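Local coordinates for SAM-dependent methyltransferase (Exiguobacterium sibiricum 255-15, PDB 3D2L), which probably transfers methyl groups from S-adenosylmethionine to an acceptor that is not known, using a Rossmann-like methyltransferase domain, at residues I37-C42 against T46-L51; P21-W26 against I102-L107; V10-M15 against Q71-E76; Q118-A123 against L133-H138. All blocks are in the same frame, centred on the assembly; numbering follows the deposited sequence. Where two conformers were deposited one is given.

Contact 1. Residues I37-C42 against T46-L51; sequences IADIGC and TATLLL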
loop_
_atom_site.group_PDB
_atom_site.type_symbol
_atom_site.label_atom_id
_atom_site.label_comp_id
_atom_site.label_asym_id
_atom_site.label_seq_id
_atom_site.Cartn_x
_atom_site.Cartn_y
_atom_site.Cartn_z
ATOM N N ILE A 37 15.053 3.406 -2.215
ATOM C CA ILE A 37 13.822 2.838 -1.679
ATOM C C ILE A 37 13.144 1.853 -2.628
ATOM O O ILE A 37 13.073 2.072 -3.844
ATOM C CB ILE A 37 12.740 3.928 -1.354
ATOM C CG1 ILE A 37 13.233 4.891 -0.277
ATOM C CG2 ILE A 37 11.414 3.286 -0.895
ATOM C CD1 ILE A 37 12.133 5.788 0.319
ATOM N N ALA A 38 12.667 0.761 -2.052
ATOM C CA ALA A 38 11.818 -0.190 -2.757
ATOM C C ALA A 38 10.403 0.048 -2.216
ATOM O O ALA A 38 10.131 -0.094 -1.011
ATOM C CB ALA A 38 12.272 -1.630 -2.530
ATOM N N ASP A 39 9.513 0.465 -3.098
ATOM C CA ASP A 39 8.093 0.712 -2.751
ATOM C C ASP A 39 7.335 -0.482 -3.257
ATOM O O ASP A 39 7.163 -0.680 -4.469
ATOM C CB ASP A 39 7.609 1.993 -3.407
ATOM C CG ASP A 39 6.193 2.368 -2.995
ATOM O OD1 ASP A 39 5.834 2.170 -1.797
ATOM O OD2 ASP A 39 5.468 2.872 -3.887
ATOM N N ILE A 40 6.872 -1.281 -2.319
ATOM C CA ILE A 40 6.269 -2.538 -2.628
ATOM C C ILE A 40 4.742 -2.534 -2.506
ATOM O O ILE A 40 4.178 -1.867 -1.698
ATOM C CB ILE A 40 6.978 -3.684 -1.893
ATOM C CG1 ILE A 40 6.622 -3.695 -0.451
ATOM C CG2 ILE A 40 8.528 -3.565 -2.011
ATOM C CD1 ILE A 40 7.466 -4.593 0.325
ATOM N N GLY A 41 4.093 -3.283 -3.364
ATOM C CA GLY A 41 2.643 -3.261 -3.476
ATOM C C GLY A 41 2.225 -1.887 -3.966
ATOM O O GLY A 41 1.223 -1.317 -3.532
ATOM N N CYS A 42 2.990 -1.358 -4.921
ATOM C CA CYS A 42 2.810 -0.019 -5.376
ATOM C C CYS A 42 1.638 0.250 -6.287
ATOM O O CYS A 42 1.448 1.395 -6.648
ATOM C CB CYS A 42 4.098 0.445 -6.096
ATOM S SG CYS A 42 4.414 -0.480 -7.623
ATOM N N THR A 46 1.278 5.716 -8.216
ATOM C CA THR A 46 1.057 7.132 -7.988
ATOM C C THR A 46 1.995 7.658 -6.870
ATOM O O THR A 46 2.641 8.692 -7.053
ATOM C CB THR A 46 -0.448 7.441 -7.691
ATOM O OG1 THR A 46 -1.277 6.873 -8.727
ATOM C CG2 THR A 46 -0.675 8.948 -7.633
ATOM N N ALA A 47 2.078 6.946 -5.738
ATOM C CA ALA A 47 2.942 7.374 -4.633
ATOM C C ALA A 47 4.392 7.136 -4.988
ATOM O O ALA A 47 5.253 7.917 -4.598
ATOM C CB ALA A 47 2.557 6.655 -3.298
ATOM N N THR A 48 4.665 6.082 -5.761
ATOM C CA THR A 48 6.025 5.737 -6.176
ATOM C C THR A 48 6.637 6.862 -7.003
ATOM O O THR A 48 7.773 7.274 -6.787
ATOM C CB THR A 48 6.048 4.393 -6.971
ATOM O OG1 THR A 48 5.115 3.441 -6.387
ATOM C CG2 THR A 48 7.457 3.806 -7.012
ATOM N N LEU A 49 5.868 7.397 -7.927
ATOM C CA LEU A 49 6.341 8.529 -8.745
ATOM C C LEU A 49 6.631 9.794 -7.940
ATOM O O LEU A 49 7.573 10.544 -8.307
ATOM C CB LEU A 49 5.360 8.812 -9.902
ATOM C CG LEU A 49 5.156 7.655 -10.900
ATOM C CD1 LEU A 49 4.365 8.164 -12.104
ATOM C CD2 LEU A 49 6.493 7.058 -11.350
ATOM N N LEU A 50 5.833 10.069 -6.889
ATOM C CA LEU A 50 6.090 11.193 -5.979
ATOM C C LEU A 50 7.356 10.949 -5.177
ATOM O O LEU A 50 8.145 11.855 -4.979
ATOM C CB LEU A 50 4.890 11.483 -5.055
ATOM C CG LEU A 50 3.671 11.947 -5.843
ATOM C CD1 LEU A 50 2.505 12.064 -4.923
ATOM C CD2 LEU A 50 3.953 13.286 -6.596
ATOM N N LEU A 51 7.537 9.714 -4.715
ATOM C CA LEU A 51 8.763 9.310 -4.034
ATOM C C LEU A 51 9.973 9.468 -4.929
ATOM O O LEU A 51 11.037 9.911 -4.473
ATOM C CB LEU A 51 8.624 7.839 -3.604
ATOM C CG LEU A 51 7.662 7.606 -2.424
ATOM C CD1 LEU A 51 7.405 6.115 -2.176
ATOM C CD2 LEU A 51 8.236 8.273 -1.179
HETATM O O HOH W 1 1.370 4.093 -5.265
#

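Contact 2. Residues P21-W26 against I102-L107; sequences PEWVAW and ILCDSL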
loop_
_atom_site.group_PDB
_atom_site.type_symbol
_atom_site.label_atom_id
_atom_site.label_comp_id
_atom_site.label_asym_id
_atom_site.label_seq_id
_atom_site.Cartn_x
_atom_site.Cartn_y
_atom_site.Cartn_z
ATOM N N PRO A 21 0.584 12.899 -1.307
ATOM C CA PRO A 21 1.686 13.664 -0.759
ATOM C C PRO A 21 1.829 13.633 0.774
ATOM O O PRO A 21 2.903 13.929 1.296
ATOM C CB PRO A 21 1.409 15.073 -1.283
ATOM C CG PRO A 21 0.667 14.849 -2.534
ATOM C CD PRO A 21 -0.252 13.721 -2.192
ATOM N N GLU A 22 0.762 13.311 1.492
ATOM C CA GLU A 22 0.824 13.166 2.941
ATOM C C GLU A 22 1.631 11.911 3.325
ATOM O O GLU A 22 2.340 11.896 4.339
ATOM C CB GLU A 22 -0.579 13.047 3.507
ATOM C CG GLU A 22 -1.419 14.297 3.375
ATOM C CD GLU A 22 -1.393 15.145 4.624
ATOM O OE1 GLU A 22 -1.699 14.595 5.720
ATOM O OE2 GLU A 22 -1.115 16.360 4.500
ATOM N N TRP A 23 1.511 10.847 2.546
ATOM C CA TRP A 23 2.343 9.658 2.814
ATOM C C TRP A 23 3.799 9.965 2.512
ATOM O O TRP A 23 4.685 9.568 3.252
ATOM C CB TRP A 23 1.914 8.451 1.983
ATOM C CG TRP A 23 0.741 7.690 2.487
ATOM C CD1 TRP A 23 0.778 6.541 3.224
ATOM C CD2 TRP A 23 -0.641 7.977 2.257
ATOM N NE1 TRP A 23 -0.495 6.125 3.504
ATOM C CE2 TRP A 23 -1.386 6.960 2.890
ATOM C CE3 TRP A 23 -1.327 8.995 1.576
ATOM C CZ2 TRP A 23 -2.785 6.926 2.866
ATOM C CZ3 TRP A 23 -2.725 8.957 1.547
ATOM C CH2 TRP A 23 -3.430 7.932 2.178
ATOM N N VAL A 24 4.035 10.677 1.414
ATOM C CA VAL A 24 5.380 11.046 1.000
ATOM C C VAL A 24 6.014 11.964 2.030
ATOM O O VAL A 24 7.189 11.785 2.372
ATOM C CB VAL A 24 5.378 11.703 -0.410
ATOM C CG1 VAL A 24 6.759 12.207 -0.783
ATOM C CG2 VAL A 24 4.894 10.702 -1.419
ATOM N N ALA A 25 5.253 12.922 2.566
ATOM C CA ALA A 25 5.798 13.826 3.578
ATOM C C ALA A 25 6.251 13.032 4.804
ATOM O O ALA A 25 7.264 13.348 5.418
ATOM C CB ALA A 25 4.783 14.945 3.948
ATOM N N TRP A 26 5.530 11.955 5.111
ATOM C CA TRP A 26 5.865 11.064 6.234
ATOM C C TRP A 26 7.147 10.268 5.969
ATOM O O TRP A 26 8.016 10.174 6.826
ATOM C CB TRP A 26 4.674 10.132 6.521
ATOM C CG TRP A 26 4.970 9.018 7.483
ATOM C CD1 TRP A 26 5.330 9.142 8.772
ATOM C CD2 TRP A 26 4.889 7.619 7.223
ATOM N NE1 TRP A 26 5.525 7.917 9.329
ATOM C CE2 TRP A 26 5.260 6.956 8.409
ATOM C CE3 TRP A 26 4.560 6.858 6.104
ATOM C CZ2 TRP A 26 5.268 5.564 8.530
ATOM C CZ3 TRP A 26 4.580 5.452 6.219
ATOM C CH2 TRP A 26 4.927 4.831 7.437
ATOM N N ILE A 102 5.732 0.210 2.276
ATOM C CA ILE A 102 4.548 -0.581 1.941
ATOM C C ILE A 102 3.386 0.282 2.360
ATOM O O ILE A 102 2.900 0.234 3.486
ATOM C CB ILE A 102 4.501 -1.946 2.650
ATOM C CG1 ILE A 102 5.865 -2.618 2.651
ATOM C CG2 ILE A 102 3.467 -2.807 1.985
ATOM C CD1 ILE A 102 5.811 -4.043 3.224
ATOM N N LEU A 103 2.930 1.070 1.408
ATOM C CA LEU A 103 2.017 2.152 1.684
ATOM C C LEU A 103 0.575 1.939 1.323
ATOM O O LEU A 103 0.228 1.050 0.544
ATOM C CB LEU A 103 2.533 3.407 0.947
ATOM C CG LEU A 103 3.972 3.838 1.175
ATOM C CD1 LEU A 103 4.259 5.078 0.287
ATOM C CD2 LEU A 103 4.238 4.140 2.631
ATOM N N CYS A 104 -0.264 2.776 1.949
ATOM C CA CYS A 104 -1.702 2.829 1.696
ATOM C C CYS A 104 -2.402 1.493 1.911
ATOM O O CYS A 104 -3.142 1.031 1.067
ATOM C CB CYS A 104 -1.952 3.347 0.299
ATOM S SG CYS A 104 -1.044 4.931 -0.012
ATOM N N ASP A 105 -2.173 0.905 3.079
ATOM C CA ASP A 105 -2.791 -0.366 3.476
ATOM C C ASP A 105 -2.570 -1.542 2.522
ATOM O O ASP A 105 -3.288 -2.562 2.569
ATOM C CB ASP A 105 -4.280 -0.218 3.898
ATOM C CG ASP A 105 -5.170 0.417 2.824
ATOM O OD1 ASP A 105 -5.227 1.653 2.784
ATOM O OD2 ASP A 105 -5.840 -0.308 2.060
ATOM N N SER A 106 -1.528 -1.445 1.693
ATOM C CA SER A 106 -1.169 -2.528 0.798
ATOM C C SER A 106 -0.825 -3.807 1.571
ATOM O O SER A 106 -1.085 -4.934 1.105
ATOM C CB SER A 106 0.032 -2.122 -0.029
ATOM O OG SER A 106 0.263 -3.107 -0.996
ATOM N N LEU A 107 -0.230 -3.642 2.753
ATOM C CA LEU A 107 0.141 -4.805 3.569
ATOM C C LEU A 107 -1.078 -5.556 3.987
ATOM O O LEU A 107 -1.030 -6.782 4.190
ATOM C CB LEU A 107 0.975 -4.377 4.804
ATOM C CG LEU A 107 1.643 -5.559 5.526
ATOM C CD1 LEU A 107 2.872 -6.107 4.839
ATOM C CD2 LEU A 107 1.964 -5.086 6.945
#

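Contact 3. Residues V10-M15 against Q71-E76; sequences VYDELM and QEKAME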
loop_
_atom_site.group_PDB
_atom_site.type_symbol
_atom_site.label_atom_id
_atom_site.label_comp_id
_atom_site.label_asym_id
_atom_site.label_seq_id
_atom_site.Cartn_x
_atom_site.Cartn_y
_atom_site.Cartn_z
ATOM N N VAL A 10 -9.091 2.756 -13.858
ATOM C CA VAL A 10 -10.254 2.900 -12.999
ATOM C C VAL A 10 -9.801 3.060 -11.530
ATOM O O VAL A 10 -10.504 3.682 -10.706
ATOM C CB VAL A 10 -11.252 1.713 -13.149
ATOM C CG1 VAL A 10 -11.627 1.543 -14.610
ATOM C CG2 VAL A 10 -10.683 0.414 -12.533
ATOM N N TYR A 11 -8.635 2.500 -11.201
ATOM C CA TYR A 11 -8.091 2.636 -9.851
ATOM C C TYR A 11 -7.559 4.043 -9.632
ATOM O O TYR A 11 -7.717 4.598 -8.549
ATOM C CB TYR A 11 -7.007 1.603 -9.564
ATOM C CG TYR A 11 -7.542 0.202 -9.485
ATOM C CD1 TYR A 11 -8.400 -0.178 -8.442
ATOM C CD2 TYR A 11 -7.189 -0.758 -10.434
ATOM C CE1 TYR A 11 -8.898 -1.482 -8.359
ATOM C CE2 TYR A 11 -7.678 -2.062 -10.358
ATOM C CZ TYR A 11 -8.526 -2.411 -9.320
ATOM O OH TYR A 11 -8.993 -3.694 -9.246
ATOM N N ASP A 12 -6.954 4.631 -10.656
ATOM C CA ASP A 12 -6.428 5.985 -10.511
ATOM C C ASP A 12 -7.556 6.988 -10.314
ATOM O O ASP A 12 -7.411 7.962 -9.552
ATOM C CB ASP A 12 -5.515 6.341 -11.674
ATOM C CG ASP A 12 -4.135 5.680 -11.540
ATOM O OD1 ASP A 12 -3.957 4.873 -10.611
ATOM O OD2 ASP A 12 -3.215 5.973 -12.322
ATOM N N GLU A 13 -8.688 6.748 -10.973
ATOM C CA GLU A 13 -9.824 7.619 -10.786
ATOM C C GLU A 13 -10.382 7.402 -9.382
ATOM O O GLU A 13 -10.514 8.353 -8.636
ATOM C CB GLU A 13 -10.870 7.404 -11.856
ATOM C CG GLU A 13 -10.443 7.896 -13.243
ATOM C CD GLU A 13 -11.605 7.824 -14.228
ATOM O OE1 GLU A 13 -12.312 6.767 -14.258
ATOM O OE2 GLU A 13 -11.822 8.836 -14.936
ATOM N N LEU A 14 -10.654 6.162 -8.988
ATOM C CA LEU A 14 -11.143 5.914 -7.634
ATOM C C LEU A 14 -10.334 6.656 -6.554
ATOM O O LEU A 14 -10.904 7.028 -5.522
ATOM C CB LEU A 14 -11.166 4.395 -7.317
ATOM C CG LEU A 14 -11.699 3.915 -5.936
ATOM C CD1 LEU A 14 -12.190 2.466 -5.985
ATOM C CD2 LEU A 14 -10.679 4.089 -4.795
HETATM N N MSE A 15 -9.034 6.883 -6.796
HETATM C CA MSE A 15 -8.138 7.495 -5.817
HETATM C C MSE A 15 -7.663 8.909 -6.211
HETATM O O MSE A 15 -6.751 9.458 -5.579
HETATM C CB MSE A 15 -6.921 6.571 -5.659
HETATM C CG MSE A 15 -7.247 5.084 -5.351
HETATM SE SE MSE A 15 -7.710 4.633 -3.487
HETATM C CE MSE A 15 -5.998 4.934 -2.622
ATOM N N GLN A 71 4.478 2.524 -15.276
ATOM C CA GLN A 71 5.588 2.809 -16.199
ATOM C C GLN A 71 5.271 3.890 -17.207
ATOM O O GLN A 71 6.083 4.771 -17.455
ATOM C CB GLN A 71 5.993 1.532 -16.923
ATOM C CG GLN A 71 7.074 1.717 -17.957
ATOM C CD GLN A 71 7.388 0.429 -18.637
ATOM O OE1 GLN A 71 7.448 -0.620 -17.980
ATOM N NE2 GLN A 71 7.569 0.470 -19.965
ATOM N N GLU A 72 4.092 3.822 -17.819
ATOM C CA GLU A 72 3.693 4.839 -18.775
ATOM C C GLU A 72 3.666 6.234 -18.150
ATOM O O GLU A 72 4.138 7.182 -18.756
ATOM C CB GLU A 72 2.383 4.444 -19.453
ATOM C CG GLU A 72 2.636 3.303 -20.460
ATOM C CD GLU A 72 1.396 2.838 -21.252
ATOM O OE1 GLU A 72 0.300 2.708 -20.659
ATOM O OE2 GLU A 72 1.566 2.535 -22.457
ATOM N N LYS A 73 3.166 6.333 -16.919
ATOM C CA LYS A 73 3.141 7.588 -16.198
ATOM C C LYS A 73 4.553 8.085 -15.909
ATOM O O LYS A 73 4.830 9.273 -16.088
ATOM C CB LYS A 73 2.318 7.429 -14.912
ATOM C CG LYS A 73 0.848 7.184 -15.193
ATOM C CD LYS A 73 0.011 7.270 -13.908
ATOM C CE LYS A 73 0.365 6.265 -12.824
ATOM N NZ LYS A 73 -0.325 6.614 -11.527
ATOM N N ALA A 74 5.456 7.177 -15.498
ATOM C CA ALA A 74 6.862 7.536 -15.265
ATOM C C ALA A 74 7.503 8.044 -16.563
ATOM O O ALA A 74 8.143 9.096 -16.594
ATOM C CB ALA A 74 7.680 6.322 -14.675
HETATM N N MSE A 75 7.317 7.319 -17.657
HETATM C CA MSE A 75 7.901 7.768 -18.928
HETATM C C MSE A 75 7.339 9.125 -19.383
HETATM O O MSE A 75 8.065 9.975 -19.890
HETATM C CB MSE A 75 7.665 6.738 -20.046
HETATM C CG MSE A 75 8.202 5.319 -19.776
HETATM SE SE MSE A 75 10.090 5.208 -19.314
HETATM C CE MSE A 75 10.873 5.661 -21.071
ATOM N N GLU A 76 6.045 9.341 -19.204
ATOM C CA GLU A 76 5.451 10.612 -19.646
ATOM C C GLU A 76 5.896 11.826 -18.812
ATOM O O GLU A 76 5.748 12.963 -19.245
ATOM C CB GLU A 76 3.939 10.466 -19.710
ATOM C CG GLU A 76 3.578 9.512 -20.856
ATOM C CD GLU A 76 2.090 9.270 -21.028
ATOM O OE1 GLU A 76 1.336 9.309 -20.027
ATOM O OE2 GLU A 76 1.708 8.997 -22.184
#

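Contact 4. Residues Q118-A123 against L133-H138; sequences QTFDSA and LLFDVH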
loop_
_atom_site.group_PDB
_atom_site.type_symbol
_atom_site.label_atom_id
_atom_site.label_comp_id
_atom_site.label_asym_id
_atom_site.label_seq_id
_atom_site.Cartn_x
_atom_site.Cartn_y
_atom_site.Cartn_z
ATOM N N GLN A 118 6.427 -13.841 6.310
ATOM C CA GLN A 118 7.217 -14.019 5.070
ATOM C C GLN A 118 7.587 -12.674 4.501
ATOM O O GLN A 118 8.723 -12.456 4.027
ATOM C CB GLN A 118 6.393 -14.809 4.034
ATOM C CG GLN A 118 6.155 -16.245 4.433
ATOM C CD GLN A 118 5.005 -16.913 3.690
ATOM O OE1 GLN A 118 4.558 -16.446 2.644
ATOM N NE2 GLN A 118 4.533 -18.038 4.235
ATOM N N THR A 119 6.624 -11.758 4.487
ATOM C CA THR A 119 6.909 -10.388 3.990
ATOM C C THR A 119 8.008 -9.679 4.808
ATOM O O THR A 119 8.944 -9.061 4.250
ATOM C CB THR A 119 5.623 -9.574 3.869
ATOM O OG1 THR A 119 4.703 -10.273 3.008
ATOM C CG2 THR A 119 5.878 -8.163 3.300
ATOM N N PHE A 120 7.890 -9.753 6.119
ATOM C CA PHE A 120 8.881 -9.119 6.992
ATOM C C PHE A 120 10.272 -9.724 6.879
ATOM O O PHE A 120 11.276 -8.989 6.878
ATOM C CB PHE A 120 8.419 -9.086 8.442
ATOM C CG PHE A 120 7.232 -8.229 8.709
ATOM C CD1 PHE A 120 6.781 -7.248 7.801
ATOM C CD2 PHE A 120 6.592 -8.324 9.943
ATOM C CE1 PHE A 120 5.698 -6.469 8.101
ATOM C CE2 PHE A 120 5.503 -7.519 10.254
ATOM C CZ PHE A 120 5.066 -6.581 9.355
ATOM N N ASP A 121 10.355 -11.062 6.824
ATOM C CA ASP A 121 11.629 -11.751 6.568
ATOM C C ASP A 121 12.246 -11.349 5.242
ATOM O O ASP A 121 13.458 -11.181 5.155
ATOM C CB ASP A 121 11.459 -13.301 6.633
ATOM C CG ASP A 121 11.480 -13.840 8.037
ATOM O OD1 ASP A 121 11.654 -13.054 9.004
ATOM O OD2 ASP A 121 11.300 -15.078 8.193
ATOM N N SER A 122 11.425 -11.216 4.200
ATOM C CA SER A 122 11.905 -10.800 2.889
ATOM C C SER A 122 12.477 -9.375 2.952
ATOM O O SER A 122 13.562 -9.064 2.373
ATOM C CB SER A 122 10.725 -10.900 1.918
ATOM O OG SER A 122 10.976 -10.260 0.709
ATOM N N ALA A 123 11.765 -8.521 3.679
ATOM C CA ALA A 123 12.185 -7.118 3.858
ATOM C C ALA A 123 13.545 -7.098 4.573
ATOM O O ALA A 123 14.473 -6.377 4.163
ATOM C CB ALA A 123 11.083 -6.308 4.659
ATOM N N LEU A 133 12.007 -0.027 7.399
ATOM C CA LEU A 133 10.798 -0.597 6.873
ATOM C C LEU A 133 9.675 0.291 7.389
ATOM O O LEU A 133 9.518 0.470 8.606
ATOM C CB LEU A 133 10.568 -2.052 7.317
ATOM C CG LEU A 133 9.221 -2.691 6.984
ATOM C CD1 LEU A 133 8.928 -2.701 5.410
ATOM C CD2 LEU A 133 9.134 -4.096 7.587
ATOM N N LEU A 134 8.915 0.855 6.446
ATOM C CA LEU A 134 7.794 1.732 6.726
ATOM C C LEU A 134 6.543 1.171 6.101
ATOM O O LEU A 134 6.567 0.787 4.951
ATOM C CB LEU A 134 8.019 3.115 6.115
ATOM C CG LEU A 134 9.007 4.073 6.755
ATOM C CD1 LEU A 134 10.411 3.583 6.541
ATOM C CD2 LEU A 134 8.820 5.477 6.138
ATOM N N PHE A 135 5.451 1.139 6.856
ATOM C CA PHE A 135 4.158 0.720 6.341
ATOM C C PHE A 135 3.029 1.301 7.194
ATOM O O PHE A 135 3.193 1.606 8.372
ATOM C CB PHE A 135 3.975 -0.826 6.245
ATOM C CG PHE A 135 4.041 -1.558 7.582
ATOM C CD1 PHE A 135 2.903 -1.784 8.333
ATOM C CD2 PHE A 135 5.239 -2.026 8.072
ATOM C CE1 PHE A 135 2.959 -2.455 9.537
ATOM C CE2 PHE A 135 5.287 -2.719 9.277
ATOM C CZ PHE A 135 4.163 -2.916 10.003
ATOM N N ASP A 136 1.870 1.444 6.563
ATOM C CA ASP A 136 0.665 1.916 7.241
ATOM C C ASP A 136 -0.449 0.912 6.967
ATOM O O ASP A 136 -0.547 0.332 5.850
ATOM C CB ASP A 136 0.257 3.320 6.789
ATOM C CG ASP A 136 0.064 3.415 5.278
ATOM O OD1 ASP A 136 1.074 3.448 4.529
ATOM O OD2 ASP A 136 -1.106 3.497 4.857
ATOM N N VAL A 137 -1.257 0.684 8.004
ATOM C CA VAL A 137 -2.328 -0.319 7.959
ATOM C C VAL A 137 -3.588 0.183 8.606
ATOM O O VAL A 137 -3.572 1.165 9.347
ATOM C CB VAL A 137 -1.924 -1.655 8.682
ATOM C CG1 VAL A 137 -0.887 -2.458 7.870
ATOM C CG2 VAL A 137 -1.432 -1.407 10.109
ATOM N N HIS A 138 -4.692 -0.491 8.305
ATOM C CA HIS A 138 -5.945 -0.200 8.948
ATOM C C HIS A 138 -5.857 -0.570 10.422
ATOM O O HIS A 138 -5.190 -1.527 10.784
ATOM C CB HIS A 138 -7.104 -1.018 8.340
ATOM C CG HIS A 138 -7.283 -0.818 6.868
ATOM N ND1 HIS A 138 -7.338 0.430 6.295
ATOM C CD2 HIS A 138 -7.452 -1.705 5.857
ATOM C CE1 HIS A 138 -7.555 0.308 5.001
ATOM N NE2 HIS A 138 -7.629 -0.980 4.707
#

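Contact 1. Residues I37-C42 against T46-L51
D39 and T48 carry the one direct hydrogen bond between segments 37-42 and 46-51. T48 OG1 donates to D39 OD2 at 2.6 Å, a short bond. It uses the anti lone pair of OD2, the one turned away from OD1. With CG anti to the backbone N (chi1 -175°), D39 extends its carboxylate across to the helix, within reach of T48. OD1 is taken by the hydroxyl of T101 on strand 97-102. Both oxygens of this buried acid therefore have partners, which probably fixes the rotation of the group.

A water makes the second polar link. It donates to C42 O at 3.0 Å and accepts from A47 N at 3.0 Å. It thus occupies one backbone N-H of the first helical turn and ties the helix start to the loop.

The remaining contacts are van der Waals. C42 CB lies 3.2 Å from T48 OG1, beside the bonded hydroxyl. L51 puts CD1 4.0 Å from D39 CG, with the two side chains roughly perpendicular.

G41 has positive phi (65°), which suits glycine where the chain leaves the strand. The sequence from D39 through the turn reads as the glycine-rich first motif of class I methyltransferases. In that family, this first strand, loop and helix form part of the S-adenosylmethionine site, and the same role is likely here.

Contact 2. Residues P21-W26 against I102-L107
W23 and W26 leave helix 20-30 with different first torsions. W23 turns to C104 and L103, W26 to L103 alone. With CG beside the backbone N (chi1 -80°), W23 lays a face of its indole under C104 SG. W26 has CG anti to the backbone N (chi1 170°), which brings its CZ3 edge to L103 CD2. C104 SG is 3.7 Å from the centroid of the W23 five-membered ring and 15° off the ring normal. This is a cysteine sulfur-aromatic contact. The closest ring atom is W23 CE2, 3.6 Å from C104 SG.

L103 works with one methyl. Its CD2 meets W26 CZ3 at 3.8 Å, in plane at the edge of that indole. The same CD2 approaches W23 CD1 obliquely at 4.3 Å.

A turn and an acid help to hold the groups in place. L103 to S106 form a type I' beta turn, closed by S106 N to L103 O. D136 takes W23 NE1 with OD2 and C104 N with OD1. D136 OD2 is also paired with R235.

A leucine in place of W23 would probably deprive C104 SG of its aromatic face and D136 of one donor among several.

The chemistry is mixed. One sulfur lies over the W23 face and one methyl abuts the edge of W26, while W23 NE1, a polar atom of a buried side chain, is satisfied by an acid that also binds the turn.

Contact 3. Residues V10-M15 against Q71-E76
K73 NZ donates to D12 OD2 at 3.1 Å, and the bond is also a salt bridge. It is the one direct polar link between segments 10-15 and 71-76. The ammonium comes to the syn side of OD2, but 35° out of the carboxylate plane, so it approaches tilted rather than in line with the flat group. It does not straddle the two oxygens: K73 NZ is 4.1 Å from D12 OD1. That second oxygen accepts a hydrogen bond from the hydroxyl of T44, the stronger polar partner of D12. The carboxylate is thus shared, with a charged donor at one oxygen and a loop hydroxyl at the other. This probably limits its freedom to turn.

The two side chains arrive from opposite directions. The nearest CA atoms, those of D12 and K73, are 11.2 Å apart. K73 spans about half of the gap and D12 much of the rest. The lysine chain runs nearly straight at chi2, then bends at chi3 (-61°), which shortens its reach and sets NZ beside OD2 and not into it. The methylene carbons come along with it: K73 CE is 3.6 Å from D12 OD2, and K73 CD follows at 3.8 Å.

The contact is small, at 64 Å² of buried surface in all, and lies near the protein surface. It is a single salt bridge, not a packed helix interface. Helix 9-14 lies on one side of it and helix 64-76 on the other. Helix 46-51 lies close to both: D12 touches T46, and K73 and A74 pack on L49.

Contact 4. Residues Q118-A123 against L133-H138
F120 and A123 on helix 113-126 face L133 and F135 on strand 131-138. L133 CD2 touches both helix residues. It is 3.9 Å from F120 CD1, approaching that ring obliquely, and 4.2 Å from A123 CB. The rest of the shell is the pair of phenylalanine rings. F120 CZ meets F135 CZ at 3.8 Å. The ring planes are inclined by 30° and slid apart, with centroids 5.5 Å from each other. The rings barely overlap, so they touch mainly through the far end of F120.

A torsion sets this up. F120 has CG anti to its carbonyl carbon (chi1 -66°), which brings the ring to the strand although its first bond does not point there.

The next shell holds these groups in place. L210 of helix 203-212 touches F120, L133 and F135, and W209 adds to the cover of F120. F135 also stacks on F238 of the neighbouring strand. I100 packs on A123 and L133.

Replacing F120 with alanine is likely to open a gap beside L133 CD2 and leave F135 without this ring neighbour.

The axes of segments 118-123 and 133-138 run roughly antiparallel, at 149°, and approach to 10.8 Å. Strand 97-102, helix 113-126 and strand 131-138 form a beta-alpha-beta crossover between adjacent parallel strands. Apolar helix-on-sheet packing of this kind is part of the core of the Rossmann-like methyltransferase fold.

Contacts 1 and 4 lie on strands of one sheet, and contact 2 uses the loop that leaves the strand between them. Contacts 1 and 2 have centres 9 Å apart and pack together where V24 CG2 lies 3.7 Å from L50 CB. Contacts 2 and 4 meet where I102 N lies 2.9 Å from L134 O. Contact 3 reaches contact 1 through L49, whose CD1 is 3.6 Å from K73 CB; it lies about 24 Å from contact 4, centre to centre. In related enzymes the cofactor lies at the carboxyl ends of the parallel strands, so contacts 1 and 2 probably border that pocket. The bound magnesium is remote, about 13 Å from the L133 side chain.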